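Local coordinates for putative glucarate dehydratase (Pseudomonas fluorescens, PDB 4IT1), which probably catalyses the magnesium-dependent dehydration of D-glucarate to 5-dehydro-4-deoxy-D-glucarate, the first step in breaking down this sugar acid, at residues A198-M203 with K233-Y238; P220-V225 with A257-D262; A226-L231 with Y238-D243. One frame throughout, in Å; residues are numbered along the deposited sequence.

Overall arrangement
Along the chain, helix 193-207 supplies residues 198-203 of contact 1, strand 212-215 follows, and helix 221-234 then gives its beginning to contact 2 and its middle to contact 3. The end of that helix and the turn after it complete contact 1, which joins two neighbouring helices across a helix-strand-helix excursion. Strand 240-243 next closes the short loop of contact 3, and the end of helix 250-260 closes contact 2. Contact 3 is thus nested within the loop of contact 2, whereas contact 1 crosses both. Together they fix helix 221-234 against the helix before it, the strand beneath it and the helix after it in the barrel domain.

Contact 1 (A198-M203 with K233-Y238); sequences AQAARM and KAFPGY
F235 reaches across to A200 and A201, joining two consecutive outer helices of the barrel domain of the enolase superfamily. Helix 193-207 supplies the alanines; the phenylalanine is the first residue to leave helical geometry after helix 221-234, and its ring lies between the two helices, just past the end of the second.

The side-chain pairs are apolar and few, and the ring also comes against the helix backbone. CE2 of F235 lies 4.0 Å from CB of A200, and CZ of F235 lies 4.3 Å from CB of A201, so these two ring atoms meet two successive helical residues obliquely. A chi1 of -49° sets CG beside the backbone N and anti to the carbonyl carbon, a setting that carries CE2 and CZ out to the other helix. Alanine suits both places because a lone methyl leaves room for a phenyl ring to come close to the helix backbone; A200 also packs against L231 and on L170 of strand 163-170.

Within the turn itself, the rings of F235 and Y238 meet edge-to-face, with P236 and G237 between them in sequence, the glycine at a positive phi (66°) that it adopts easily. F235 CD1 stands 4.2 Å above the plane of the Y238 ring, displaced toward its rim, while F235 CZ, the ring atom farthest from CB, comes within 3.9 Å of the backbone N of A201.

Contact 2 (P220-V225 with A257-D262); sequences PPEHEV and AELLGD
V225 meets L259 and L260 where the first turns of helix 221-234 lie beside the last turn of helix 250-260. From its CA, the bond to CB heads for the neighbouring helix, and there the side chain forks. CG1, anti to the backbone N (chi1 164°), touches both leucines at once: it lies 4.1 Å from CB of L259 and 4.0 Å from CD2 of L260. CG2, anti to the carbonyl carbon instead, rests 4.1 Å from CG of L260. A beta-branched residue suits this place, because its two methyls start right at the helix surface and both come against the branch point of L260. The valine runs across L259 at about a right angle but meets L260 at a slant.

One turn earlier, the aliphatic part of E222 extends the greasy surface, its CG 4.2 Å from CD1 of L259. The carboxylate of E222 turns to R255 of helix 250-260 in a salt bridge, so a glutamate serves here with both its stem and its charge.

The contact lies on the outer layer of the barrel domain. M256 of helix 250-260 also packs on V225 and E222, L260 reaches inward to Y267 of strand 266-268, and the backbone O of L259 accepts a hydrogen bond from NZ of K229, further along helix 221-234.

Contact 3 (A226-L231 with Y238-D243); sequences ACIKAL and YPLRID. With MG (magnesium ion), chain E.
I228 and L231 of helix 221-234 pack onto L240 and I242 of the next strand, the closing half of a beta-alpha-beta unit in the modified TIM barrel of the enolase superfamily. The helix segment runs back over the strand at 157°, with the two axes 10.1 Å apart at closest.

I228 bridges the two strand residues with its branches. The side chains of I228 and L240 run past each other in opposite directions, CG2 of I228, anti to the backbone N, lying 4.1 Å from CD1 of L240. The longer branch runs CG1 to CD1 and crosses I242 at about a right angle, bringing CD1 of I228 to 3.4 Å from CG2 of I242, closer than ordinary van der Waals contact. In I242 the CG1 branch stands between the backbone N and carbonyl carbon (chi1 50°), leaving CG2 to meet the helix. L231 adds a looser touch, its CB 4.4 Å from CD2 of L240. Branched aliphatic residues suit this buried seam, since their side chains bring no polar atoms into it.

R241, between L240 and I242 in sequence, starts away from the helix, and its NH2 hydrogen-bonds OE1 of Q265. At the strand's end, D243 carries the metal, with E268, N291 and three waters completing six ligands. Its OD1 accepts a hydrogen bond of 2.6 Å from water 1, itself a metal ligand, while D243 OD2 binds the magnesium ion directly at 2.0 Å.

Contact 1 (A198-M203 with K233-Y238)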
ATOM      1  N   ALA A 198      19.962 -11.434  34.601  1.00 57.86           N
ATOM      2  CA  ALA A 198      18.872 -11.986  35.397  1.00 54.00           C
ATOM      3  C   ALA A 198      17.494 -11.535  34.903  1.00 56.59           C
ATOM      4  O   ALA A 198      16.551 -12.329  34.886  1.00 61.38           O
ATOM      5  CB  ALA A 198      19.062 -11.611  36.855  1.00 52.47           C
ATOM      6  N   GLN A 199      17.379 -10.271  34.498  1.00 56.76           N
ATOM      7  CA  GLN A 199      16.101  -9.734  34.023  1.00 60.42           C
ATOM      8  C   GLN A 199      15.674 -10.406  32.711  1.00 61.27           C
ATOM      9  O   GLN A 199      14.496 -10.728  32.514  1.00 53.30           O
ATOM     10  CB  GLN A 199      16.172  -8.208  33.861  1.00 62.86           C
ATOM     11  CG  GLN A 199      14.844  -7.564  33.473  1.00 58.68           C
ATOM     12  CD  GLN A 199      14.991  -6.134  32.969  1.00 65.58           C
ATOM     13  OE1 GLN A 199      14.676  -5.832  31.814  1.00 63.65           O
ATOM     14  NE2 GLN A 199      15.464  -5.244  33.836  1.00 53.96           N
ATOM     15  N   ALA A 200      16.642 -10.610  31.819  1.00 63.41           N
ATOM     16  CA  ALA A 200      16.404 -11.310  30.554  1.00 68.98           C
ATOM     17  C   ALA A 200      16.009 -12.763  30.799  1.00 68.30           C
ATOM     18  O   ALA A 200      15.011 -13.246  30.250  1.00 67.42           O
ATOM     19  CB  ALA A 200      17.634 -11.234  29.658  1.00 60.61           C
ATOM     20  N   ALA A 201      16.795 -13.443  31.634  1.00 67.99           N
ATOM     21  CA  ALA A 201      16.511 -14.822  32.030  1.00 70.76           C
ATOM     22  C   ALA A 201      15.054 -14.975  32.452  1.00 66.28           C
ATOM     23  O   ALA A 201      14.359 -15.874  31.970  1.00 71.92           O
ATOM     24  CB  ALA A 201      17.447 -15.266  33.145  1.00 66.73           C
ATOM     25  N   ARG A 202      14.588 -14.072  33.316  1.00 63.26           N
ATOM     26  CA  ARG A 202      13.200 -14.088  33.762  1.00 64.58           C
ATOM     27  C   ARG A 202      12.235 -14.070  32.587  1.00 64.46           C
ATOM     28  O   ARG A 202      11.270 -14.836  32.563  1.00 68.28           O
ATOM     29  CB  ARG A 202      12.907 -12.921  34.702  1.00 67.91           C
ATOM     30  CG  ARG A 202      11.422 -12.741  34.977  1.00 68.53           C
ATOM     31  CD  ARG A 202      11.173 -11.771  36.116  1.00 75.54           C
ATOM     32  NE  ARG A 202       9.758 -11.414  36.207  1.00 78.62           N
ATOM     33  CZ  ARG A 202       9.206 -10.793  37.246  1.00 79.33           C
ATOM     34  NH1 ARG A 202       9.951 -10.459  38.298  1.00 67.65           N
ATOM     35  NH2 ARG A 202       7.905 -10.514  37.238  1.00 64.24           N
ATOM     36  N   MET A 203      12.512 -13.202  31.616  1.00 65.83           N
ATOM     37  CA  MET A 203      11.641 -13.025  30.452  1.00 68.30           C
ATOM     38  C   MET A 203      11.692 -14.214  29.502  1.00 64.69           C
ATOM     39  O   MET A 203      10.653 -14.668  29.011  1.00 55.45           O
ATOM     40  CB  MET A 203      12.016 -11.751  29.690  1.00 75.82           C
ATOM     41  CG  MET A 203      11.578 -10.461  30.357  1.00 82.46           C
ATOM     42  SD  MET A 203      11.891  -9.040  29.295  1.00 81.45           S
ATOM     43  CE  MET A 203      11.146  -7.731  30.255  1.00 82.18           C
ATOM     44  N   LYS A 233      27.468 -13.519  26.405  1.00 77.81           N
ATOM     45  CA  LYS A 233      28.078 -14.603  27.157  1.00 83.03           C
ATOM     46  C   LYS A 233      26.999 -15.509  27.746  1.00 80.40           C
ATOM     47  O   LYS A 233      27.064 -16.729  27.596  1.00 82.61           O
ATOM     48  CB  LYS A 233      28.973 -14.041  28.263  1.00 87.63           C
ATOM     49  CG  LYS A 233      29.849 -15.075  28.947  1.00 94.80           C
ATOM     50  CD  LYS A 233      30.684 -14.443  30.047  1.00 95.94           C
ATOM     51  CE  LYS A 233      31.449 -15.501  30.826  1.00102.52           C
ATOM     52  NZ  LYS A 233      32.340 -14.900  31.852  1.00 85.93           N
ATOM     53  N   ALA A 234      26.002 -14.907  28.391  1.00 70.47           N
ATOM     54  CA  ALA A 234      24.921 -15.666  29.017  1.00 63.96           C
ATOM     55  C   ALA A 234      24.026 -16.354  28.000  1.00 69.21           C
ATOM     56  O   ALA A 234      23.497 -17.432  28.269  1.00 84.51           O
ATOM     57  CB  ALA A 234      24.091 -14.779  29.930  1.00 60.83           C
ATOM     58  N   PHE A 235      23.852 -15.725  26.841  1.00 75.47           N
ATOM     59  CA  PHE A 235      22.959 -16.239  25.806  1.00 70.78           C
ATOM     60  C   PHE A 235      23.634 -16.170  24.438  1.00 80.91           C
ATOM     61  O   PHE A 235      23.604 -15.122  23.787  1.00 78.06           O
ATOM     62  CB  PHE A 235      21.647 -15.445  25.756  1.00 67.89           C
ATOM     63  CG  PHE A 235      20.991 -15.245  27.092  1.00 69.58           C
ATOM     64  CD1 PHE A 235      20.152 -16.219  27.624  1.00 76.50           C
ATOM     65  CD2 PHE A 235      21.184 -14.068  27.806  1.00 72.07           C
ATOM     66  CE1 PHE A 235      19.537 -16.034  28.852  1.00 70.19           C
ATOM     67  CE2 PHE A 235      20.570 -13.874  29.034  1.00 74.25           C
ATOM     68  CZ  PHE A 235      19.743 -14.858  29.556  1.00 79.31           C
ATOM     69  N   PRO A 236      24.266 -17.278  24.006  1.00 80.25           N
ATOM     70  CA  PRO A 236      24.816 -17.340  22.654  1.00 67.40           C
ATOM     71  C   PRO A 236      23.723 -17.677  21.641  1.00 69.35           C
ATOM     72  O   PRO A 236      22.698 -18.260  22.008  1.00 66.78           O
ATOM     73  CB  PRO A 236      25.843 -18.479  22.739  1.00 80.03           C
ATOM     74  CG  PRO A 236      25.985 -18.798  24.199  1.00 74.41           C
ATOM     75  CD  PRO A 236      24.660 -18.452  24.800  1.00 76.13           C
ATOM     76  N   GLY A 237      23.934 -17.297  20.383  1.00 73.98           N
ATOM     77  CA  GLY A 237      22.946 -17.534  19.324  1.00 75.21           C
ATOM     78  C   GLY A 237      21.653 -16.758  19.518  1.00 72.08           C
ATOM     79  O   GLY A 237      20.678 -16.962  18.789  1.00 64.47           O
ATOM     80  N   TYR A 238      21.636 -15.886  20.525  1.00 66.86           N
ATOM     81  CA  TYR A 238      20.550 -14.928  20.704  1.00 65.19           C
ATOM     82  C   TYR A 238      20.922 -13.625  19.989  1.00 54.36           C
ATOM     83  O   TYR A 238      21.933 -12.998  20.326  1.00 51.35           O
ATOM     84  CB  TYR A 238      20.277 -14.690  22.191  1.00 62.69           C
ATOM     85  CG  TYR A 238      19.365 -15.725  22.819  1.00 66.78           C
ATOM     86  CD1 TYR A 238      19.874 -16.936  23.315  1.00 70.64           C
ATOM     87  CD2 TYR A 238      17.992 -15.496  22.916  1.00 66.33           C
ATOM     88  CE1 TYR A 238      19.036 -17.884  23.893  1.00 60.76           C
ATOM     89  CE2 TYR A 238      17.146 -16.434  23.491  1.00 70.88           C
ATOM     90  CZ  TYR A 238      17.668 -17.624  23.976  1.00 70.40           C
ATOM     91  OH  TYR A 238      16.814 -18.542  24.542  1.00 63.20           O
TER

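Contact 2 (P220-V225 with A257-D262)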
ATOM      1  N   PRO A 220      26.251   5.076  31.461  1.00 52.47           N
ATOM      2  CA  PRO A 220      27.465   5.303  30.675  1.00 52.80           C
ATOM      3  C   PRO A 220      27.626   4.258  29.563  1.00 61.54           C
ATOM      4  O   PRO A 220      27.401   3.062  29.799  1.00 57.70           O
ATOM      5  CB  PRO A 220      28.579   5.178  31.711  1.00 56.57           C
ATOM      6  CG  PRO A 220      27.942   5.636  32.979  1.00 56.81           C
ATOM      7  CD  PRO A 220      26.508   5.182  32.912  1.00 54.80           C
ATOM      8  N   PRO A 221      27.973   4.714  28.344  1.00 54.27           N
ATOM      9  CA  PRO A 221      27.981   3.793  27.207  1.00 52.93           C
ATOM     10  C   PRO A 221      28.974   2.619  27.343  1.00 54.68           C
ATOM     11  O   PRO A 221      28.648   1.515  26.919  1.00 57.27           O
ATOM     12  CB  PRO A 221      28.281   4.704  25.994  1.00 46.67           C
ATOM     13  CG  PRO A 221      28.750   6.005  26.558  1.00 50.40           C
ATOM     14  CD  PRO A 221      28.147   6.120  27.929  1.00 53.92           C
ATOM     15  N   GLU A 222      30.143   2.840  27.946  1.00 52.06           N
ATOM     16  CA  GLU A 222      31.055   1.736  28.279  1.00 60.37           C
ATOM     17  C   GLU A 222      30.401   0.703  29.196  1.00 63.20           C
ATOM     18  O   GLU A 222      30.632  -0.500  29.046  1.00 66.36           O
ATOM     19  CB  GLU A 222      32.350   2.232  28.929  1.00 66.46           C
ATOM     20  CG  GLU A 222      33.420   2.699  27.953  1.00 77.67           C
ATOM     21  CD  GLU A 222      33.348   4.188  27.654  1.00 96.79           C
ATOM     22  OE1 GLU A 222      32.360   4.849  28.059  1.00100.25           O
ATOM     23  OE2 GLU A 222      34.287   4.701  27.011  1.00 98.43           O
ATOM     24  N   HIS A 223      29.594   1.175  30.144  1.00 57.15           N
ATOM     25  CA  HIS A 223      28.917   0.274  31.069  1.00 59.20           C
ATOM     26  C   HIS A 223      27.857  -0.522  30.336  1.00 60.02           C
ATOM     27  O   HIS A 223      27.695  -1.719  30.580  1.00 78.20           O
ATOM     28  CB  HIS A 223      28.311   1.022  32.266  1.00 62.82           C
ATOM     29  CG  HIS A 223      27.530   0.141  33.195  1.00 67.70           C
ATOM     30  ND1 HIS A 223      28.127  -0.628  34.175  1.00 66.09           N
ATOM     31  CD2 HIS A 223      26.201  -0.109  33.280  1.00 63.83           C
ATOM     32  CE1 HIS A 223      27.199  -1.309  34.823  1.00 63.59           C
ATOM     33  NE2 HIS A 223      26.022  -1.012  34.302  1.00 71.66           N
ATOM     34  N   GLU A 224      27.143   0.133  29.428  1.00 62.03           N
ATOM     35  CA  GLU A 224      26.082  -0.536  28.686  1.00 57.70           C
ATOM     36  C   GLU A 224      26.653  -1.576  27.713  1.00 58.05           C
ATOM     37  O   GLU A 224      26.049  -2.626  27.515  1.00 53.09           O
ATOM     38  CB  GLU A 224      25.177   0.475  27.971  1.00 52.22           C
ATOM     39  CG  GLU A 224      24.345   1.339  28.916  1.00 58.99           C
ATOM     40  CD  GLU A 224      23.398   2.297  28.197  1.00 55.60           C
ATOM     41  OE1 GLU A 224      23.778   2.870  27.149  1.00 57.46           O
ATOM     42  OE2 GLU A 224      22.266   2.485  28.685  1.00 49.34           O
ATOM     43  N   VAL A 225      27.814  -1.276  27.124  1.00 58.30           N
ATOM     44  CA  VAL A 225      28.535  -2.215  26.256  1.00 58.48           C
ATOM     45  C   VAL A 225      28.858  -3.501  27.024  1.00 63.99           C
ATOM     46  O   VAL A 225      28.571  -4.599  26.544  1.00 67.10           O
ATOM     47  CB  VAL A 225      29.825  -1.583  25.666  1.00 59.65           C
ATOM     48  CG1 VAL A 225      30.766  -2.644  25.093  1.00 58.99           C
ATOM     49  CG2 VAL A 225      29.467  -0.574  24.589  1.00 53.42           C
ATOM     50  N   ALA A 257      30.850   1.059  18.662  1.00 55.36           N
ATOM     51  CA  ALA A 257      30.931   0.098  17.560  1.00 57.16           C
ATOM     52  C   ALA A 257      32.243  -0.691  17.592  1.00 64.13           C
ATOM     53  O   ALA A 257      32.247  -1.897  17.360  1.00 61.41           O
ATOM     54  CB  ALA A 257      30.787   0.811  16.227  1.00 53.40           C
ATOM     55  N   GLU A 258      33.345   0.003  17.877  1.00 67.72           N
ATOM     56  CA  GLU A 258      34.663  -0.626  17.982  1.00 73.90           C
ATOM     57  C   GLU A 258      34.707  -1.642  19.122  1.00 65.95           C
ATOM     58  O   GLU A 258      35.148  -2.772  18.931  1.00 67.16           O
ATOM     59  CB  GLU A 258      35.765   0.424  18.150  1.00 75.23           C
ATOM     60  CG  GLU A 258      35.972   1.306  16.924  1.00 94.65           C
ATOM     61  CD  GLU A 258      37.126   2.287  17.076  1.00103.91           C
ATOM     62  OE1 GLU A 258      37.990   2.322  16.173  1.00 99.25           O
ATOM     63  OE2 GLU A 258      37.171   3.021  18.088  1.00101.16           O
ATOM     64  N   LEU A 259      34.219  -1.243  20.292  1.00 61.64           N
ATOM     65  CA  LEU A 259      34.203  -2.113  21.468  1.00 60.40           C
ATOM     66  C   LEU A 259      33.263  -3.317  21.329  1.00 59.55           C
ATOM     67  O   LEU A 259      33.508  -4.364  21.930  1.00 67.43           O
ATOM     68  CB  LEU A 259      33.864  -1.315  22.740  1.00 55.60           C
ATOM     69  CG  LEU A 259      34.830  -0.225  23.233  1.00 61.37           C
ATOM     70  CD1 LEU A 259      34.216   0.521  24.409  1.00 57.19           C
ATOM     71  CD2 LEU A 259      36.197  -0.786  23.617  1.00 57.64           C
ATOM     72  N   LEU A 260      32.201  -3.170  20.541  1.00 54.47           N
ATOM     73  CA  LEU A 260      31.200  -4.229  20.392  1.00 62.35           C
ATOM     74  C   LEU A 260      31.516  -5.231  19.270  1.00 61.88           C
ATOM     75  O   LEU A 260      30.963  -6.330  19.250  1.00 60.09           O
ATOM     76  CB  LEU A 260      29.806  -3.630  20.182  1.00 57.88           C
ATOM     77  CG  LEU A 260      29.043  -3.048  21.375  1.00 55.93           C
ATOM     78  CD1 LEU A 260      28.003  -2.044  20.898  1.00 57.70           C
ATOM     79  CD2 LEU A 260      28.382  -4.141  22.202  1.00 54.64           C
ATOM     80  N   GLY A 261      32.385  -4.838  18.339  1.00 69.81           N
ATOM     81  CA  GLY A 261      32.754  -5.680  17.194  1.00 70.72           C
ATOM     82  C   GLY A 261      31.565  -6.085  16.340  1.00 75.35           C
ATOM     83  O   GLY A 261      31.089  -5.306  15.515  1.00 81.82           O
ATOM     84  N   ASP A 262      31.088  -7.310  16.545  1.00 73.03           N
ATOM     85  CA  ASP A 262      29.886  -7.799  15.866  1.00 69.28           C
ATOM     86  C   ASP A 262      28.934  -8.500  16.831  1.00 58.41           C
ATOM     87  O   ASP A 262      28.131  -9.343  16.427  1.00 60.61           O
ATOM     88  CB  ASP A 262      30.229  -8.685  14.650  1.00 82.59           C
ATOM     89  CG  ASP A 262      31.341  -9.693  14.934  1.00 91.82           C
ATOM     90  OD1 ASP A 262      31.290 -10.399  15.968  1.00 89.97           O
ATOM     91  OD2 ASP A 262      32.267  -9.787  14.100  1.00 93.65           O
TER

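Contact 3 (A226-L231 with Y238-D243)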
ATOM      1  N   ALA A 226      29.431  -3.350  28.220  1.00 63.67           N
ATOM      2  CA  ALA A 226      29.719  -4.477  29.116  1.00 60.12           C
ATOM      3  C   ALA A 226      28.479  -5.322  29.445  1.00 62.54           C
ATOM      4  O   ALA A 226      28.576  -6.546  29.586  1.00 64.91           O
ATOM      5  CB  ALA A 226      30.388  -3.985  30.390  1.00 56.01           C
ATOM      6  N   CYS A 227      27.319  -4.675  29.547  1.00 57.01           N
ATOM      7  CA  CYS A 227      26.062  -5.391  29.783  1.00 55.09           C
ATOM      8  C   CYS A 227      25.632  -6.214  28.571  1.00 61.37           C
ATOM      9  O   CYS A 227      24.985  -7.257  28.718  1.00 60.87           O
ATOM     10  CB  CYS A 227      24.947  -4.432  30.203  1.00 50.29           C
ATOM     11  SG  CYS A 227      25.271  -3.593  31.777  1.00 63.68           S
ATOM     12  N   ILE A 228      25.991  -5.750  27.379  1.00 56.42           N
ATOM     13  CA  ILE A 228      25.725  -6.518  26.164  1.00 66.20           C
ATOM     14  C   ILE A 228      26.632  -7.748  26.094  1.00 56.71           C
ATOM     15  O   ILE A 228      26.158  -8.846  25.805  1.00 62.44           O
ATOM     16  CB  ILE A 228      25.857  -5.653  24.895  1.00 67.42           C
ATOM     17  CG1 ILE A 228      24.626  -4.765  24.747  1.00 61.91           C
ATOM     18  CG2 ILE A 228      26.004  -6.516  23.648  1.00 58.40           C
ATOM     19  CD1 ILE A 228      24.941  -3.447  24.082  1.00 75.99           C
ATOM     20  N   LYS A 229      27.922  -7.555  26.366  1.00 57.96           N
ATOM     21  CA  LYS A 229      28.888  -8.656  26.447  1.00 66.76           C
ATOM     22  C   LYS A 229      28.363  -9.766  27.359  1.00 73.05           C
ATOM     23  O   LYS A 229      28.302 -10.935  26.959  1.00 71.91           O
ATOM     24  CB  LYS A 229      30.243  -8.167  26.974  1.00 64.99           C
ATOM     25  CG  LYS A 229      30.889  -7.036  26.187  1.00 71.35           C
ATOM     26  CD  LYS A 229      31.662  -7.535  24.982  1.00 69.75           C
ATOM     27  CE  LYS A 229      32.392  -6.389  24.310  1.00 71.23           C
ATOM     28  NZ  LYS A 229      32.700  -6.720  22.893  1.00 66.52           N
ATOM     29  N   ALA A 230      27.970  -9.382  28.574  1.00 64.37           N
ATOM     30  CA  ALA A 230      27.450 -10.319  29.563  1.00 63.46           C
ATOM     31  C   ALA A 230      26.199 -11.051  29.059  1.00 69.53           C
ATOM     32  O   ALA A 230      26.030 -12.245  29.318  1.00 71.53           O
ATOM     33  CB  ALA A 230      27.174  -9.604  30.876  1.00 59.38           C
ATOM     34  N   LEU A 231      25.339 -10.339  28.332  1.00 63.42           N
ATOM     35  CA  LEU A 231      24.167 -10.947  27.699  1.00 71.71           C
ATOM     36  C   LEU A 231      24.527 -11.930  26.577  1.00 79.07           C
ATOM     37  O   LEU A 231      23.851 -12.948  26.402  1.00 73.88           O
ATOM     38  CB  LEU A 231      23.227  -9.873  27.148  1.00 71.10           C
ATOM     39  CG  LEU A 231      22.260  -9.192  28.112  1.00 70.98           C
ATOM     40  CD1 LEU A 231      21.736  -7.903  27.495  1.00 74.66           C
ATOM     41  CD2 LEU A 231      21.113 -10.121  28.469  1.00 61.12           C
ATOM     42  N   TYR A 238      21.636 -15.886  20.525  1.00 66.86           N
ATOM     43  CA  TYR A 238      20.550 -14.928  20.704  1.00 65.19           C
ATOM     44  C   TYR A 238      20.922 -13.625  19.989  1.00 54.36           C
ATOM     45  O   TYR A 238      21.933 -12.998  20.326  1.00 51.35           O
ATOM     46  CB  TYR A 238      20.277 -14.690  22.191  1.00 62.69           C
ATOM     47  CG  TYR A 238      19.365 -15.725  22.819  1.00 66.78           C
ATOM     48  CD1 TYR A 238      19.874 -16.936  23.315  1.00 70.64           C
ATOM     49  CD2 TYR A 238      17.992 -15.496  22.916  1.00 66.33           C
ATOM     50  CE1 TYR A 238      19.036 -17.884  23.893  1.00 60.76           C
ATOM     51  CE2 TYR A 238      17.146 -16.434  23.491  1.00 70.88           C
ATOM     52  CZ  TYR A 238      17.668 -17.624  23.976  1.00 70.40           C
ATOM     53  OH  TYR A 238      16.814 -18.542  24.542  1.00 63.20           O
ATOM     54  N   PRO A 239      20.139 -13.238  18.963  1.00 59.68           N
ATOM     55  CA  PRO A 239      20.410 -11.976  18.270  1.00 60.83           C
ATOM     56  C   PRO A 239      20.213 -10.797  19.229  1.00 62.65           C
ATOM     57  O   PRO A 239      19.179 -10.719  19.909  1.00 57.21           O
ATOM     58  CB  PRO A 239      19.358 -11.953  17.152  1.00 60.64           C
ATOM     59  CG  PRO A 239      18.937 -13.378  16.984  1.00 64.14           C
ATOM     60  CD  PRO A 239      18.995 -13.951  18.368  1.00 57.68           C
ATOM     61  N   LEU A 240      21.214  -9.918  19.300  1.00 53.23           N
ATOM     62  CA  LEU A 240      21.190  -8.778  20.227  1.00 58.38           C
ATOM     63  C   LEU A 240      21.075  -7.427  19.514  1.00 56.60           C
ATOM     64  O   LEU A 240      21.746  -7.183  18.502  1.00 51.60           O
ATOM     65  CB  LEU A 240      22.422  -8.789  21.137  1.00 55.62           C
ATOM     66  CG  LEU A 240      22.673 -10.041  21.986  1.00 55.51           C
ATOM     67  CD1 LEU A 240      24.051  -9.993  22.633  1.00 51.91           C
ATOM     68  CD2 LEU A 240      21.597 -10.211  23.043  1.00 56.51           C
ATOM     69  N   ARG A 241      20.211  -6.569  20.055  1.00 56.52           N
ATOM     70  CA  ARG A 241      19.954  -5.222  19.525  1.00 63.08           C
ATOM     71  C   ARG A 241      19.903  -4.187  20.661  1.00 65.55           C
ATOM     72  O   ARG A 241      19.582  -4.532  21.802  1.00 57.07           O
ATOM     73  CB  ARG A 241      18.616  -5.195  18.784  1.00 55.03           C
ATOM     74  CG  ARG A 241      18.480  -6.194  17.655  1.00 55.84           C
ATOM     75  CD  ARG A 241      17.069  -6.761  17.597  1.00 61.46           C
ATOM     76  NE  ARG A 241      17.037  -7.993  16.810  1.00 65.90           N
ATOM     77  CZ  ARG A 241      16.060  -8.898  16.826  1.00 67.16           C
ATOM     78  NH1 ARG A 241      14.988  -8.745  17.595  1.00 61.48           N
ATOM     79  NH2 ARG A 241      16.163  -9.974  16.062  1.00 59.98           N
ATOM     80  N   ILE A 242      20.209  -2.924  20.340  1.00 59.56           N
ATOM     81  CA  ILE A 242      20.078  -1.812  21.302  1.00 52.03           C
ATOM     82  C   ILE A 242      19.401  -0.586  20.713  1.00 56.00           C
ATOM     83  O   ILE A 242      19.511  -0.325  19.517  1.00 55.10           O
ATOM     84  CB  ILE A 242      21.428  -1.358  21.893  1.00 50.62           C
ATOM     85  CG1 ILE A 242      22.458  -1.122  20.781  1.00 59.45           C
ATOM     86  CG2 ILE A 242      21.919  -2.351  22.928  1.00 57.90           C
ATOM     87  CD1 ILE A 242      23.663  -0.318  21.210  1.00 49.22           C
ATOM     88  N   ASP A 243      18.717   0.165  21.575  1.00 50.25           N
ATOM     89  CA  ASP A 243      18.093   1.435  21.206  1.00 48.57           C
ATOM     90  C   ASP A 243      18.581   2.548  22.134  1.00 48.74           C
ATOM     91  O   ASP A 243      17.978   2.785  23.184  1.00 53.50           O
ATOM     92  CB  ASP A 243      16.562   1.324  21.286  1.00 50.21           C
ATOM     93  CG  ASP A 243      15.847   2.557  20.736  1.00 53.60           C
ATOM     94  OD1 ASP A 243      16.527   3.549  20.389  1.00 49.69           O
ATOM     95  OD2 ASP A 243      14.598   2.536  20.637  1.00 44.09           O
TER
HETATM   96 MG    MG E 501      13.171   3.371  19.463  1.00 53.20          MG
HETATM   97  O   HOH W   1      14.743   4.725  18.859  1.00 41.55           O
HETATM   98  O   HOH W   2      11.598   2.209  20.226  1.00 44.79           O
HETATM   99  O   HOH W   3      12.352   4.965  20.448  1.00 55.88           O